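Local coordinates for pumilio homology domain family member 4 (Saccharomyces cerevisiae, PDB 3BWT), which binds single-stranded mRNA through its Pumilio homology domain and may affect diploid formation, although it is not essential for haploid growth, at residues 13-18 and 41-46; 74-79 and 106-111; 89-94 and 125-130; 191-196 and 226-231; 265-270 and 304-309. All coordinates share one frame; numbering follows the deposited sequence.

Contact 1: residues 13-18 and 41-46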
# COMPACT_ATOMS: atom_id res chain seq x y z
N GLY A 13 -21.53 36.48 7.35
CA GLY A 13 -20.86 37.15 8.45
C GLY A 13 -20.80 36.29 9.70
O GLY A 13 -20.25 36.70 10.72
N SER A 14 -21.35 35.09 9.62
CA SER A 14 -21.39 34.19 10.76
C SER A 14 -21.17 32.74 10.32
O SER A 14 -21.39 31.81 11.09
CB SER A 14 -22.73 34.32 11.48
OG SER A 14 -23.13 35.68 11.54
N ILE A 15 -20.73 32.58 9.08
CA ILE A 15 -20.52 31.26 8.50
C ILE A 15 -19.53 30.40 9.29
O ILE A 15 -19.76 29.20 9.49
CB ILE A 15 -20.11 31.35 7.00
CG1 ILE A 15 -21.35 31.65 6.15
CG2 ILE A 15 -19.43 30.06 6.55
CD1 ILE A 15 -21.06 32.11 4.74
N HIS A 16 -18.45 31.01 9.76
CA HIS A 16 -17.45 30.24 10.48
C HIS A 16 -18.03 29.61 11.73
O HIS A 16 -17.67 28.49 12.09
CB HIS A 16 -16.25 31.11 10.86
CG HIS A 16 -15.30 30.44 11.80
ND1 HIS A 16 -15.35 30.64 13.17
CD2 HIS A 16 -14.29 29.57 11.59
CE1 HIS A 16 -14.40 29.93 13.75
NE2 HIS A 16 -13.74 29.27 12.81
N SER A 17 -18.94 30.32 12.39
CA SER A 17 -19.52 29.81 13.62
C SER A 17 -20.29 28.51 13.38
O SER A 17 -20.47 27.70 14.28
CB SER A 17 -20.42 30.85 14.27
OG SER A 17 -21.71 30.82 13.70
N LEU A 18 -20.72 28.30 12.14
CA LEU A 18 -21.45 27.09 11.79
C LEU A 18 -20.51 25.91 11.57
O LEU A 18 -20.95 24.76 11.55
CB LEU A 18 -22.25 27.31 10.50
CG LEU A 18 -23.41 28.30 10.51
CD1 LEU A 18 -24.06 28.30 9.13
CD2 LEU A 18 -24.41 27.94 11.59
N ASP A 41 -18.09 31.17 -2.75
CA ASP A 41 -17.48 32.46 -2.49
C ASP A 41 -17.66 32.85 -1.03
O ASP A 41 -16.71 33.19 -0.33
CB ASP A 41 -18.11 33.54 -3.37
CG ASP A 41 -17.74 33.41 -4.83
OD1 ASP A 41 -16.98 32.48 -5.19
OD2 ASP A 41 -18.23 34.24 -5.61
N ALA A 42 -18.91 32.83 -0.58
CA ALA A 42 -19.24 33.25 0.76
C ALA A 42 -18.49 32.41 1.78
O ALA A 42 -17.95 32.92 2.76
CB ALA A 42 -20.73 33.12 0.97
N ILE A 43 -18.48 31.11 1.53
CA ILE A 43 -17.86 30.19 2.46
C ILE A 43 -16.34 30.27 2.38
O ILE A 43 -15.66 30.20 3.40
CB ILE A 43 -18.39 28.76 2.24
CG1 ILE A 43 -19.84 28.69 2.71
CG2 ILE A 43 -17.53 27.74 2.99
CD1 ILE A 43 -20.60 27.51 2.19
N PHE A 44 -15.81 30.46 1.18
CA PHE A 44 -14.38 30.66 1.01
C PHE A 44 -13.92 31.91 1.78
O PHE A 44 -12.93 31.87 2.51
CB PHE A 44 -14.02 30.79 -0.47
CG PHE A 44 -12.63 31.31 -0.73
CD1 PHE A 44 -11.53 30.45 -0.75
CD2 PHE A 44 -12.41 32.67 -0.97
CE1 PHE A 44 -10.25 30.94 -1.00
CE2 PHE A 44 -11.13 33.15 -1.22
CZ PHE A 44 -10.06 32.29 -1.24
N GLU A 45 -14.63 33.01 1.61
CA GLU A 45 -14.22 34.24 2.27
C GLU A 45 -14.24 34.16 3.79
O GLU A 45 -13.39 34.74 4.46
CB GLU A 45 -15.05 35.43 1.78
CG GLU A 45 -14.86 35.75 0.33
CD GLU A 45 -13.43 36.13 -0.03
OE1 GLU A 45 -12.62 36.38 0.89
OE2 GLU A 45 -13.12 36.20 -1.25
N GLU A 46 -15.21 33.44 4.35
CA GLU A 46 -15.35 33.38 5.80
C GLU A 46 -14.59 32.24 6.48
O GLU A 46 -14.50 32.21 7.71
CB GLU A 46 -16.82 33.37 6.22
CG GLU A 46 -17.52 34.68 5.93
CD GLU A 46 -18.80 34.84 6.69
OE1 GLU A 46 -18.76 34.70 7.93
OE2 GLU A 46 -19.85 35.11 6.06
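Glu-46 meets the backbone of Gly-13 and Ile-15 in a mixed contact, carboxylate on amide N-H groups beside a small apolar patch, at the N-terminal end of the Pumilio array. One side is the loop entering the short helix 15-18; the other is helix 37-47. The contact thus ties the loop and turn of Pumilio repeat 1 to Glu-46, the first residue of repeat 2. The evidence for the polar part is two hydrogen bonds, one to each carboxylate oxygen. Gly-13 N gives a nearly straight bond to Glu-46 OE2 (2.5 Å, 163° at the hydrogen), arriving on the syn side. Ile-15 N reaches Glu-46 OE1 at 3.1 Å from above the carboxylate plane, in a more bent bond of 140°. With CG set anti to the carbonyl carbon (chi1 -68°) and the chain extended beyond it, Glu-46 spans the gap and crosses Ile-15 at about a right angle.

Beside the carboxylate, the apolar part is carried by Ile-15. Its CD1 lies 3.9 Å from Ala-42 CB, while the other branch, CG2, meets Ile-43 CG1 at 4.1 Å. Leu-28 of helix 22-34 also packs on Ile-15, so the patch continues onto that helix. Nearby, His-16 CB passes 3.8 Å from Glu-46 O. Two N-H groups gathered on one carboxylate would probably favour its charged form and fix its rotation.

Contact 2: residues 74-79 and 106-111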
# COMPACT_ATOMS: atom_id res chain seq x y z
N GLU A 74 -8.62 29.98 -8.63
CA GLU A 74 -8.01 31.07 -7.90
C GLU A 74 -8.16 30.81 -6.40
O GLU A 74 -7.19 30.92 -5.64
CB GLU A 74 -8.64 32.41 -8.28
CG GLU A 74 -8.23 32.94 -9.66
CD GLU A 74 -8.78 32.08 -10.79
OE1 GLU A 74 -10.01 31.87 -10.84
OE2 GLU A 74 -7.98 31.62 -11.64
N GLN A 75 -9.37 30.47 -5.99
CA GLN A 75 -9.65 30.26 -4.58
C GLN A 75 -8.90 29.04 -4.06
O GLN A 75 -8.29 29.08 -2.99
CB GLN A 75 -11.14 30.11 -4.36
CG GLN A 75 -11.91 31.39 -4.50
CD GLN A 75 -13.38 31.16 -4.76
OE1 GLN A 75 -13.76 30.17 -5.40
NE2 GLN A 75 -14.22 32.07 -4.28
N ARG A 76 -8.93 27.97 -4.84
CA ARG A 76 -8.24 26.75 -4.46
C ARG A 76 -6.77 27.01 -4.20
O ARG A 76 -6.19 26.47 -3.24
CB ARG A 76 -8.39 25.68 -5.54
CG ARG A 76 -7.95 24.31 -5.07
CD ARG A 76 -8.31 23.21 -6.06
NE ARG A 76 -7.61 23.39 -7.32
CZ ARG A 76 -8.19 23.77 -8.45
NH1 ARG A 76 -9.50 23.97 -8.49
NH2 ARG A 76 -7.46 23.92 -9.55
N ILE A 77 -6.16 27.84 -5.04
CA ILE A 77 -4.74 28.15 -4.88
C ILE A 77 -4.46 28.90 -3.59
O ILE A 77 -3.37 28.77 -3.01
CB ILE A 77 -4.20 28.92 -6.11
CG1 ILE A 77 -4.36 28.05 -7.35
CG2 ILE A 77 -2.73 29.25 -5.92
CD1 ILE A 77 -4.19 28.78 -8.65
N VAL A 78 -5.43 29.68 -3.13
CA VAL A 78 -5.28 30.42 -1.89
C VAL A 78 -5.37 29.47 -0.71
O VAL A 78 -4.59 29.55 0.24
CB VAL A 78 -6.34 31.54 -1.75
CG1 VAL A 78 -6.27 32.16 -0.35
CG2 VAL A 78 -6.14 32.60 -2.82
N LEU A 79 -6.34 28.55 -0.76
CA LEU A 79 -6.47 27.55 0.29
C LEU A 79 -5.20 26.72 0.38
O LEU A 79 -4.75 26.38 1.48
CB LEU A 79 -7.69 26.66 0.05
CG LEU A 79 -9.04 27.36 0.13
CD1 LEU A 79 -10.20 26.37 0.17
CD2 LEU A 79 -9.09 28.30 1.33
N CYS A 106 -7.87 17.48 -6.15
CA CYS A 106 -8.56 18.60 -6.78
C CYS A 106 -7.66 19.52 -7.61
O CYS A 106 -8.16 20.25 -8.46
CB CYS A 106 -9.30 19.43 -5.74
SG CYS A 106 -10.84 18.72 -5.22
N ILE A 107 -6.36 19.49 -7.37
CA ILE A 107 -5.49 20.46 -8.02
C ILE A 107 -5.37 20.22 -9.51
O ILE A 107 -5.18 19.10 -9.96
CB ILE A 107 -4.10 20.56 -7.35
CG1 ILE A 107 -3.33 19.25 -7.48
CG2 ILE A 107 -4.24 20.98 -5.90
CD1 ILE A 107 -2.02 19.25 -6.72
N LYS A 108 -5.49 21.30 -10.27
CA LYS A 108 -5.43 21.23 -11.71
C LYS A 108 -4.11 21.82 -12.23
O LYS A 108 -3.50 21.25 -13.14
CB LYS A 108 -6.65 21.93 -12.32
CG LYS A 108 -7.99 21.21 -12.04
CD LYS A 108 -9.22 21.99 -12.56
CE LYS A 108 -9.53 23.22 -11.70
NZ LYS A 108 -10.92 23.77 -11.84
N THR A 109 -3.66 22.93 -11.65
CA THR A 109 -2.47 23.64 -12.15
C THR A 109 -1.16 22.99 -11.73
O THR A 109 -1.14 22.11 -10.87
CB THR A 109 -2.43 25.13 -11.69
OG1 THR A 109 -2.13 25.19 -10.29
CG2 THR A 109 -3.74 25.84 -11.97
N ASP A 110 -0.07 23.44 -12.31
CA ASP A 110 1.24 22.90 -11.98
C ASP A 110 1.90 23.74 -10.90
O ASP A 110 2.79 23.28 -10.19
CB ASP A 110 2.13 22.82 -13.22
CG ASP A 110 1.69 21.73 -14.18
OD1 ASP A 110 0.86 20.89 -13.77
OD2 ASP A 110 2.20 21.71 -15.33
N GLU A 111 1.44 24.97 -10.77
CA GLU A 111 1.86 25.82 -9.67
C GLU A 111 1.36 25.22 -8.36
O GLU A 111 2.05 25.26 -7.33
CB GLU A 111 1.30 27.23 -9.86
CG GLU A 111 0.88 27.93 -8.58
CD GLU A 111 0.31 29.31 -8.83
OE1 GLU A 111 -0.38 29.48 -9.87
OE2 GLU A 111 0.56 30.22 -8.00
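Arg-76 reaches from helix 73-83 across the end of helix 96-106 and the loop 107-109 after it. CG is anti to the backbone N (chi1 -168°), chi2 continues extended, and the bend comes at chi3 (64°), which brings the guanidinium beside that loop. Cys-106 O sits over one face of this group, 3.4 Å above its plane and offset toward the rim; the angle is too poor for a hydrogen bond from NE. Nearer the backbone, Arg-76 CD packs on Cys-106 CB at 3.9 Å.

Lys-108, itself bent at chi3, crosses Arg-76 at about a right angle, its CE coming nearest to NH2 and its CB 3.5 Å from the same nitrogen. The like-charged ends come near each other, Lys-108 NZ lying 3.6 Å from Arg-76 NH1. Next to Arg-76 in sequence, Ile-77 meets the extended Glu-111 crosswise, CG2 lying 4.0 Å from Glu-111 OE2.

Arg-76 NE forms a salt bridge with Glu-112 OE2, NH2 bonds Thr-73 OG1, and Glu-112 OE1 is also held by Thr-109 OG1 at the N-cap of the next helix. Glu-112 probably offsets the closeness of the two cations at this seam between Pumilio repeats 2 and 3.

Contact 3: residues 89-94 and 125-130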
# COMPACT_ATOMS: atom_id res chain seq x y z
N GLU A 89 1.27 18.95 10.24
CA GLU A 89 0.22 18.96 11.25
C GLU A 89 -1.05 18.35 10.69
O GLU A 89 -1.71 17.55 11.35
CB GLU A 89 -0.04 20.39 11.71
CG GLU A 89 -1.19 20.51 12.68
CD GLU A 89 -1.65 21.93 12.88
OE1 GLU A 89 -0.91 22.88 12.48
OE2 GLU A 89 -2.75 22.09 13.43
N ILE A 90 -1.40 18.74 9.47
CA ILE A 90 -2.64 18.30 8.84
C ILE A 90 -2.59 16.81 8.49
O ILE A 90 -3.57 16.10 8.68
CB ILE A 90 -2.94 19.12 7.58
CG1 ILE A 90 -3.00 20.61 7.91
CG2 ILE A 90 -4.24 18.67 6.94
CD1 ILE A 90 -3.13 21.50 6.71
N SER A 91 -1.45 16.36 8.00
CA SER A 91 -1.27 14.97 7.60
C SER A 91 -1.27 13.98 8.76
O SER A 91 -1.60 12.81 8.58
CB SER A 91 0.03 14.81 6.81
OG SER A 91 -0.03 15.50 5.58
N LEU A 92 -0.87 14.44 9.95
CA LEU A 92 -0.82 13.57 11.11
C LEU A 92 -2.22 13.36 11.70
O LEU A 92 -2.46 12.37 12.39
CB LEU A 92 0.12 14.14 12.17
CG LEU A 92 1.60 14.24 11.82
CD1 LEU A 92 2.41 14.52 13.08
CD2 LEU A 92 2.12 12.98 11.13
N ASN A 93 -3.12 14.28 11.39
CA ASN A 93 -4.49 14.28 11.89
C ASN A 93 -5.39 13.35 11.08
O ASN A 93 -5.33 13.32 9.85
CB ASN A 93 -5.04 15.72 11.87
CG ASN A 93 -6.49 15.82 12.32
OD1 ASN A 93 -7.41 15.53 11.56
ND2 ASN A 93 -6.69 16.29 13.54
N PRO A 94 -6.25 12.58 11.77
CA PRO A 94 -7.10 11.61 11.08
C PRO A 94 -7.99 12.29 10.03
O PRO A 94 -8.30 11.68 9.01
CB PRO A 94 -7.98 11.04 12.20
CG PRO A 94 -7.40 11.53 13.46
CD PRO A 94 -6.64 12.77 13.17
N VAL A 125 9.73 10.97 4.59
CA VAL A 125 9.86 9.75 5.38
C VAL A 125 8.88 9.77 6.56
O VAL A 125 8.12 8.82 6.76
CB VAL A 125 11.28 9.55 5.92
CG1 VAL A 125 11.26 8.54 7.02
CG2 VAL A 125 12.21 9.11 4.81
N GLN A 126 8.91 10.85 7.32
CA GLN A 126 8.04 10.99 8.48
C GLN A 126 6.60 10.65 8.13
O GLN A 126 5.94 9.90 8.85
CB GLN A 126 8.14 12.40 9.04
CG GLN A 126 7.14 12.70 10.16
CD GLN A 126 7.28 14.13 10.70
OE1 GLN A 126 6.70 14.47 11.73
NE2 GLN A 126 8.06 14.96 10.01
N LEU A 127 6.11 11.21 7.02
CA LEU A 127 4.73 11.00 6.61
C LEU A 127 4.51 9.62 6.03
O LEU A 127 3.50 8.98 6.31
CB LEU A 127 4.30 12.05 5.60
CG LEU A 127 4.39 13.47 6.14
CD1 LEU A 127 3.64 14.41 5.22
CD2 LEU A 127 3.82 13.52 7.55
N SER A 128 5.47 9.14 5.24
CA SER A 128 5.42 7.76 4.78
C SER A 128 5.27 6.79 5.95
O SER A 128 4.59 5.76 5.84
CB SER A 128 6.67 7.41 3.96
OG SER A 128 6.68 8.10 2.73
N LYS A 129 5.89 7.12 7.08
CA LYS A 129 5.88 6.22 8.23
C LYS A 129 4.70 6.45 9.15
O LYS A 129 4.53 5.71 10.09
CB LYS A 129 7.17 6.34 9.04
CG LYS A 129 8.40 5.71 8.43
CD LYS A 129 9.57 5.83 9.40
CE LYS A 129 10.86 5.38 8.76
NZ LYS A 129 11.97 5.32 9.75
N ASP A 130 3.89 7.46 8.87
CA ASP A 130 2.79 7.79 9.78
C ASP A 130 1.45 7.14 9.40
O ASP A 130 1.07 7.11 8.23
CB ASP A 130 2.62 9.31 9.89
CG ASP A 130 1.62 9.71 10.95
OD1 ASP A 130 1.05 8.80 11.59
OD2 ASP A 130 1.41 10.92 11.15
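Ser-91 and Leu-92 face Leu-127 where corresponding short helices of two successive Pumilio repeats, 87-92 and 124-128, lie side by side in the helical-repeat array of the Pumilio homology domain. Repeats 3 and 4 are thus joined here. In backbone register, Leu-92 CA lies 6.9 Å from Asp-130 CA, yet no hydrogen bond crosses between the segments, and what joins them is mainly van der Waals packing of Leu-127 on Ser-91 and Leu-92.

With its CG anti to the carbonyl carbon (chi1 -60°), Leu-127 points its two methyl branches at the neighbouring helix: CD1 lies 4.0 Å from Ser-91 CB and 3.8 Å from Ser-91 OG, and CD2 meets Leu-92 CD2 at 4.0 Å. The hydroxyl of Ser-91 is turned back on its own helix, where OG is hydrogen-bonded to Phe-87 O, so its polar need is met there and Leu-127 meets it by van der Waals contact. Ile-137 packs on Leu-127, and Leu-100 and Val-136 on Ser-91, continuing the apolar layer into helices 96-106 and 133-143.

Asn-93 OD1 accepts from His-95 N, an Asx turn, and Asp-130 OD1 accepts a weak bond from Asn-132 N. The fit of Asp-130 OD2 against Leu-92 CD2 is doubtful as modelled. A firmer tie is found beside it: the backbone carbonyl Leu-92 O accepts a hydrogen bond from Asn-132 ND2.

Contact 4: residues 191-196 and 226-231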
# COMPACT_ATOMS: atom_id res chain seq x y z
N LYS A 191 17.50 -1.06 -5.50
CA LYS A 191 17.77 -0.86 -4.08
C LYS A 191 17.16 -1.96 -3.22
O LYS A 191 17.82 -2.54 -2.34
CB LYS A 191 17.29 0.51 -3.63
CG LYS A 191 17.84 1.65 -4.48
CD LYS A 191 18.05 2.91 -3.66
CE LYS A 191 18.92 3.91 -4.41
NZ LYS A 191 19.67 4.79 -3.47
N LEU A 192 15.89 -2.25 -3.48
CA LEU A 192 15.17 -3.32 -2.78
C LEU A 192 15.86 -4.67 -2.96
O LEU A 192 15.95 -5.46 -2.01
CB LEU A 192 13.73 -3.40 -3.28
CG LEU A 192 12.90 -2.14 -3.04
CD1 LEU A 192 11.58 -2.23 -3.78
CD2 LEU A 192 12.67 -1.94 -1.56
N LEU A 193 16.35 -4.93 -4.17
CA LEU A 193 16.98 -6.21 -4.50
C LEU A 193 18.29 -6.39 -3.76
O LEU A 193 18.67 -7.50 -3.39
CB LEU A 193 17.21 -6.31 -6.01
CG LEU A 193 17.65 -7.67 -6.54
CD1 LEU A 193 16.50 -8.67 -6.52
CD2 LEU A 193 18.23 -7.51 -7.95
N ALA A 194 18.98 -5.28 -3.53
CA ALA A 194 20.17 -5.30 -2.69
C ALA A 194 19.83 -5.65 -1.24
O ALA A 194 20.72 -5.92 -0.44
CB ALA A 194 20.86 -3.96 -2.77
N LEU A 195 18.54 -5.65 -0.90
CA LEU A 195 18.12 -5.87 0.48
C LEU A 195 17.17 -7.05 0.61
O LEU A 195 16.53 -7.23 1.65
CB LEU A 195 17.44 -4.62 1.03
CG LEU A 195 18.26 -3.33 1.12
CD1 LEU A 195 17.38 -2.09 1.28
CD2 LEU A 195 19.29 -3.45 2.24
N VAL A 196 17.09 -7.86 -0.44
CA VAL A 196 16.10 -8.93 -0.48
C VAL A 196 16.22 -9.92 0.69
O VAL A 196 15.21 -10.46 1.15
CB VAL A 196 16.10 -9.68 -1.84
CG1 VAL A 196 17.18 -10.76 -1.87
CG2 VAL A 196 14.73 -10.27 -2.10
N HIS A 226 12.92 -12.80 -11.65
CA HIS A 226 14.00 -13.75 -11.87
C HIS A 226 15.18 -13.48 -10.96
O HIS A 226 15.81 -14.41 -10.44
CB HIS A 226 14.44 -13.76 -13.34
CG HIS A 226 13.44 -14.36 -14.27
ND1 HIS A 226 12.86 -13.66 -15.31
CD2 HIS A 226 12.89 -15.60 -14.32
CE1 HIS A 226 12.02 -14.44 -15.96
NE2 HIS A 226 12.01 -15.62 -15.37
N LYS A 227 15.50 -12.21 -10.74
CA LYS A 227 16.63 -11.87 -9.89
C LYS A 227 16.38 -12.23 -8.41
O LYS A 227 17.29 -12.66 -7.70
CB LYS A 227 17.00 -10.40 -10.06
CG LYS A 227 17.56 -10.07 -11.44
CD LYS A 227 17.93 -8.59 -11.56
CE LYS A 227 18.48 -8.23 -12.94
NZ LYS A 227 18.83 -6.80 -13.07
N ILE A 228 15.14 -12.07 -7.96
CA ILE A 228 14.74 -12.47 -6.62
C ILE A 228 14.84 -13.98 -6.47
O ILE A 228 15.47 -14.47 -5.53
CB ILE A 228 13.29 -12.07 -6.31
CG1 ILE A 228 13.14 -10.55 -6.24
CG2 ILE A 228 12.83 -12.70 -5.01
CD1 ILE A 228 11.70 -10.11 -6.21
N VAL A 229 14.20 -14.70 -7.38
CA VAL A 229 14.24 -16.16 -7.32
C VAL A 229 15.68 -16.65 -7.25
O VAL A 229 16.01 -17.50 -6.42
CB VAL A 229 13.53 -16.78 -8.52
CG1 VAL A 229 13.69 -18.29 -8.50
CG2 VAL A 229 12.06 -16.41 -8.50
N HIS A 230 16.53 -16.09 -8.10
CA HIS A 230 17.94 -16.45 -8.09
C HIS A 230 18.61 -16.29 -6.72
O HIS A 230 19.50 -17.07 -6.37
CB HIS A 230 18.71 -15.65 -9.14
CG HIS A 230 20.19 -15.90 -9.12
ND1 HIS A 230 20.75 -17.05 -9.64
CD2 HIS A 230 21.21 -15.17 -8.62
CE1 HIS A 230 22.06 -17.01 -9.47
NE2 HIS A 230 22.36 -15.88 -8.84
N LEU A 231 18.20 -15.29 -5.95
CA LEU A 231 18.82 -15.03 -4.65
C LEU A 231 18.25 -15.88 -3.52
O LEU A 231 18.97 -16.25 -2.60
CB LEU A 231 18.73 -13.54 -4.29
CG LEU A 231 19.67 -12.60 -5.04
CD1 LEU A 231 19.23 -11.14 -4.92
CD2 LEU A 231 21.08 -12.77 -4.53
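Leu-193 is the main bump of this contact, its forked end set into a hollow lined by Lys-227, Ile-228 and Leu-231 on helix 224-232. Its branches divide the hollow: CD1 lies 3.9 Å from Ile-228 CG1 and 4.0 Å from Leu-231 CD1, while CD2 rests on the methylenes of Lys-227, 3.8 Å from its CD. Chi1 of -171° carries CG away from the backbone N over this helix. Lys-227 runs extended and crosses the leucine at about a right angle, so its aliphatic part forms one wall.

The contact belongs to the stacked helices of the Pumilio array. It joins the opening residues of repeat 6 to that repeat's last helix, whose Leu-231 already opens repeat 7. Val-196, closing the type I turn that begins at Leu-193, makes a second, smaller bump. Its CG1 presses against Leu-231 CD1 at 3.7 Å, and CG2 faces Ile-228 CG2 at 4.2 Å. An alanine at Leu-193 would lose both methyl branches and is likely to open a gap against Ile-228 and Leu-231 where they had been. Leu-231 in turn fits its CD1 between the two bumps. Val-209 of helix 205-219 packs on both Val-196 and Ile-228, bridging them.

Contact 5: residues 265-270 and 304-309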
# COMPACT_ATOMS: atom_id res chain seq x y z
N GLU A 265 14.13 -27.17 -6.41
CA GLU A 265 15.07 -26.95 -5.32
C GLU A 265 14.61 -27.70 -4.08
O GLU A 265 15.39 -28.41 -3.43
CB GLU A 265 15.17 -25.46 -5.01
CG GLU A 265 16.33 -25.11 -4.10
CD GLU A 265 17.66 -25.29 -4.80
OE1 GLU A 265 17.66 -25.42 -6.04
OE2 GLU A 265 18.70 -25.30 -4.10
N ILE A 266 13.34 -27.52 -3.74
CA ILE A 266 12.73 -28.24 -2.63
C ILE A 266 12.90 -29.76 -2.78
O ILE A 266 13.22 -30.45 -1.82
CB ILE A 266 11.24 -27.84 -2.46
CG1 ILE A 266 11.16 -26.39 -1.96
CG2 ILE A 266 10.52 -28.79 -1.53
CD1 ILE A 266 9.77 -25.82 -1.91
N LEU A 267 12.70 -30.26 -4.00
CA LEU A 267 12.88 -31.69 -4.29
C LEU A 267 14.33 -32.16 -4.19
O LEU A 267 14.59 -33.25 -3.70
CB LEU A 267 12.34 -32.04 -5.67
CG LEU A 267 10.89 -32.49 -5.75
CD1 LEU A 267 10.43 -32.54 -7.20
CD2 LEU A 267 10.69 -33.85 -5.06
N ASN A 268 15.26 -31.34 -4.67
CA ASN A 268 16.65 -31.77 -4.79
C ASN A 268 17.55 -31.45 -3.60
O ASN A 268 18.17 -32.34 -3.02
CB ASN A 268 17.25 -31.24 -6.08
CG ASN A 268 16.62 -31.87 -7.31
OD1 ASN A 268 16.26 -33.05 -7.31
ND2 ASN A 268 16.48 -31.08 -8.37
N ASN A 269 17.63 -30.17 -3.23
CA ASN A 269 18.45 -29.78 -2.08
C ASN A 269 17.72 -29.90 -0.74
O ASN A 269 18.32 -29.75 0.33
CB ASN A 269 19.07 -28.39 -2.29
CG ASN A 269 20.20 -28.42 -3.33
OD1 ASN A 269 21.04 -29.32 -3.33
ND2 ASN A 269 20.21 -27.43 -4.23
N GLY A 270 16.43 -30.22 -0.79
CA GLY A 270 15.66 -30.49 0.41
C GLY A 270 15.62 -31.98 0.71
O GLY A 270 15.94 -32.40 1.82
N LYS A 304 4.31 -36.50 -8.85
CA LYS A 304 4.57 -37.88 -8.50
C LYS A 304 5.87 -37.97 -7.72
O LYS A 304 5.99 -38.76 -6.78
CB LYS A 304 4.62 -38.75 -9.76
CG LYS A 304 3.26 -38.88 -10.46
CD LYS A 304 2.15 -39.13 -9.43
CE LYS A 304 0.80 -39.41 -10.08
NZ LYS A 304 -0.26 -39.67 -9.06
N ARG A 305 6.84 -37.15 -8.11
CA ARG A 305 8.11 -37.12 -7.40
C ARG A 305 7.95 -36.65 -5.95
O ARG A 305 8.47 -37.27 -5.02
CB ARG A 305 9.14 -36.29 -8.16
CG ARG A 305 10.49 -36.31 -7.49
CD ARG A 305 11.54 -35.56 -8.28
NE ARG A 305 12.84 -35.56 -7.60
CZ ARG A 305 13.93 -34.97 -8.06
NH1 ARG A 305 13.92 -34.33 -9.23
NH2 ARG A 305 15.06 -35.03 -7.37
N LEU A 306 7.24 -35.56 -5.77
CA LEU A 306 6.90 -35.07 -4.43
C LEU A 306 6.09 -36.10 -3.65
O LEU A 306 6.39 -36.40 -2.50
CB LEU A 306 6.10 -33.78 -4.51
CG LEU A 306 6.74 -32.52 -5.09
CD1 LEU A 306 5.70 -31.42 -5.18
CD2 LEU A 306 7.88 -32.07 -4.21
N SER A 307 5.03 -36.62 -4.28
CA SER A 307 4.17 -37.59 -3.64
C SER A 307 4.94 -38.75 -3.03
O SER A 307 4.66 -39.16 -1.91
CB SER A 307 3.15 -38.13 -4.64
OG SER A 307 2.16 -37.17 -4.91
N GLU A 308 5.92 -39.27 -3.76
CA GLU A 308 6.57 -40.50 -3.31
C GLU A 308 7.52 -40.30 -2.14
O GLU A 308 7.86 -41.25 -1.44
CB GLU A 308 7.22 -41.28 -4.46
CG GLU A 308 8.22 -40.51 -5.30
CD GLU A 308 8.49 -41.21 -6.62
OE1 GLU A 308 7.65 -42.06 -7.02
OE2 GLU A 308 9.53 -40.91 -7.26
N ILE A 309 7.94 -39.06 -1.91
CA ILE A 309 8.70 -38.73 -0.71
C ILE A 309 7.79 -38.41 0.46
O ILE A 309 8.09 -38.74 1.61
CB ILE A 309 9.62 -37.55 -0.94
CG1 ILE A 309 10.68 -37.91 -1.98
CG2 ILE A 309 10.25 -37.11 0.38
CD1 ILE A 309 11.67 -36.80 -2.23
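Leu-267 carries the apolar part of this contact, its branches set among Arg-305, Leu-306 and Ile-309 of helix 300-310. CD1 crosses the extended aliphatic chain of Arg-305 at a slant, 3.4 Å from its CD. CG and CD2 meet Leu-306, which crosses at about a right angle with CD2 at 3.4 Å from Leu-267 CG. Ile-309 CD1 closes the far end at 4.2 Å from Leu-267 CD2. A serine in place of Leu-267 would remove the branched end, probably leaving Leu-306 and the Arg-305 methylenes without their apolar partner.

The polar part is at the outer end of Arg-305. CG anti to the backbone N (chi1 -177°) and an all-extended chain carry the guanidinium past Leu-267, whose CB sits 4.0 Å above one of its faces, offset toward the rim. Asn-268 OD1 lies at the guanidinium edge, accepting a hydrogen bond from NH2; the modelled length is doubtful. The amide and guanidinium planes stand 52° apart.

The helix segments approach to 10.8 Å between axes and cross at 47°. Such obliquely crossed helices, joined by Leu-267, Leu-306 and Ile-309 beside a polar pair, fit the stacked repeats of the Pumilio homology domain, here near its C-terminal end.

Followed from the N terminus, contact 1 closes the first loop, around helix 22-34, tying Pumilio 1 to the first residue of Pumilio 2. Contact 2 opens after it, yet the two touch: Asp-41 OD1 lies 2.9 Å from Gln-75 NE2, probably hydrogen-bonded, and Phe-44 packs on Val-78 and Leu-79. Contacts 2 and 3 cross along the chain, since 89-94 falls between 74-79 and 106-111, and 125-130 follows; they interlock Pumilio 2, 3 and 4. In series, contact 4 closes a loop around helix 205-219 and contact 5 one around helix 284-298, tying helix 256-279, shared by repeats 7 and 8, to helix 300-310. No contact nests within another. Contacts 1 and 5 have centres about 73 Å apart.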